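Local structure of hypothetical protein ylbA (Escherichia coli, 1RC6) at residues A[40-44]-A[45-49]. The protein catalyses the manganese-dependent hydrolysis of (S)-ureidoglycine to (S)-ureidoglycolate and ammonia, a step in the anaerobic use of allantoin as a nitrogen source. Sequence-based numbering, arbitrary orientation.
Sequences PGFEN and CDATI
With chi1 at 68°, Cys45 holds its SG wedged where its own N and C both flank it, and the sulfur reaches back over the corner to Phe42, whose CG is swung toward its N and opposite its C (chi1 -67°). The sulfur sits 3.8 Å from Phe42 CB, near the plane of the ring and at its edge. A little further on, the methyl of Ala47 approaches the same ring obliquely, and its CB lies a loose 4.5 Å from Phe42 CD2. The chain bends sharply at Asn44 and Cys45: Asn44 takes left-handed backbone angles, whereas Cys45 is nearly fully extended. This corner links the short strand 42-43 to strand 46-49, an outermost strand of the six-stranded antiparallel sheet in the N-terminal cupin domain. Strand 60-67 runs alongside, making backbone hydrogen bonds to Asn44, Asp46 and Thr48 and bringing Val64 and Leu66 against Cys45. On the other limb, Glu43 makes a backbone hydrogen bond to Gly71, and the Phe42 side chain touches Asn72. Glu43 turns its CB away from the Cys45 limb; Asn44 points away overall, although its CB still packs 3.7 Å from Cys45 N, and both residues are exposed at the protein surface.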
loop_
_atom_site.group_PDB
_atom_site.type_symbol
_atom_site.label_atom_id
_atom_site.label_comp_id
_atom_site.label_asym_id
_atom_site.label_seq_id
_atom_site.Cartn_x
_atom_site.Cartn_y
_atom_site.Cartn_z
ATOM N N PRO A 40 -4.316 -9.671 -16.715
ATOM C CA PRO A 40 -3.376 -10.548 -17.422
ATOM C C PRO A 40 -2.010 -10.620 -16.710
ATOM O O PRO A 40 -1.466 -9.611 -16.251
ATOM C CB PRO A 40 -3.297 -9.923 -18.819
ATOM C CG PRO A 40 -3.661 -8.483 -18.584
ATOM C CD PRO A 40 -4.785 -8.576 -17.581
ATOM N N GLY A 41 -1.477 -11.833 -16.607
ATOM C CA GLY A 41 -0.214 -12.043 -15.936
ATOM C C GLY A 41 -0.407 -12.573 -14.525
ATOM O O GLY A 41 0.492 -13.180 -13.954
ATOM N N PHE A 42 -1.571 -12.339 -13.938
ATOM C CA PHE A 42 -1.799 -12.825 -12.586
ATOM C C PHE A 42 -2.495 -14.187 -12.644
ATOM O O PHE A 42 -3.613 -14.306 -13.145
ATOM C CB PHE A 42 -2.614 -11.802 -11.784
ATOM C CG PHE A 42 -1.872 -10.497 -11.519
ATOM C CD1 PHE A 42 -1.591 -9.603 -12.565
ATOM C CD2 PHE A 42 -1.446 -10.167 -10.229
ATOM C CE1 PHE A 42 -0.895 -8.396 -12.325
ATOM C CE2 PHE A 42 -0.748 -8.966 -9.971
ATOM C CZ PHE A 42 -0.472 -8.075 -11.025
ATOM N N GLU A 43 -1.808 -15.216 -12.150
ATOM C CA GLU A 43 -2.340 -16.572 -12.162
ATOM C C GLU A 43 -2.607 -17.085 -10.762
ATOM O O GLU A 43 -1.902 -16.735 -9.817
ATOM C CB GLU A 43 -1.354 -17.519 -12.830
ATOM C CG GLU A 43 -0.839 -17.057 -14.166
ATOM C CD GLU A 43 -1.901 -17.090 -15.226
ATOM O OE1 GLU A 43 -1.589 -16.748 -16.388
ATOM O OE2 GLU A 43 -3.048 -17.463 -14.894
ATOM N N ASN A 44 -3.632 -17.920 -10.645
ATOM C CA ASN A 44 -3.999 -18.535 -9.375
ATOM C C ASN A 44 -3.989 -17.604 -8.161
ATOM O O ASN A 44 -3.357 -17.908 -7.140
ATOM C CB ASN A 44 -3.072 -19.715 -9.120
ATOM C CG ASN A 44 -2.967 -20.621 -10.317
ATOM O OD1 ASN A 44 -3.977 -21.038 -10.875
ATOM N ND2 ASN A 44 -1.743 -20.934 -10.724
ATOM N N CYS A 45 -4.710 -16.491 -8.265
ATOM C CA CYS A 45 -4.776 -15.514 -7.181
ATOM C C CYS A 45 -5.902 -14.532 -7.461
ATOM O O CYS A 45 -6.256 -14.310 -8.617
ATOM C CB CYS A 45 -3.474 -14.722 -7.108
ATOM S SG CYS A 45 -3.259 -13.652 -8.562
ATOM N N ASP A 46 -6.445 -13.936 -6.404
ATOM C CA ASP A 46 -7.513 -12.957 -6.548
ATOM C C ASP A 46 -6.910 -11.559 -6.479
ATOM O O ASP A 46 -6.357 -11.167 -5.453
ATOM C CB ASP A 46 -8.548 -13.112 -5.431
ATOM C CG ASP A 46 -9.188 -14.480 -5.415
ATOM O OD1 ASP A 46 -9.458 -14.995 -6.518
ATOM O OD2 ASP A 46 -9.424 -15.026 -4.307
ATOM N N ALA A 47 -6.999 -10.812 -7.572
ATOM C CA ALA A 47 -6.455 -9.458 -7.572
ATOM C C ALA A 47 -7.579 -8.445 -7.530
ATOM O O ALA A 47 -8.572 -8.546 -8.251
ATOM C CB ALA A 47 -5.586 -9.214 -8.799
ATOM N N THR A 48 -7.430 -7.464 -6.662
ATOM C CA THR A 48 -8.434 -6.443 -6.561
ATOM C C THR A 48 -7.791 -5.065 -6.594
ATOM O O THR A 48 -7.076 -4.666 -5.682
ATOM C CB THR A 48 -9.284 -6.659 -5.291
ATOM O OG1 THR A 48 -9.844 -5.412 -4.874
ATOM C CG2 THR A 48 -8.452 -7.263 -4.179
ATOM N N ILE A 49 -8.021 -4.367 -7.695
ATOM C CA ILE A 49 -7.506 -3.019 -7.903
ATOM C C ILE A 49 -8.152 -2.033 -6.915
ATOM O O ILE A 49 -9.357 -2.101 -6.663
ATOM C CB ILE A 49 -7.805 -2.569 -9.330
ATOM C CG1 ILE A 49 -7.095 -3.490 -10.311
ATOM C CG2 ILE A 49 -7.389 -1.143 -9.526
ATOM C CD1 ILE A 49 -7.587 -3.349 -11.733
#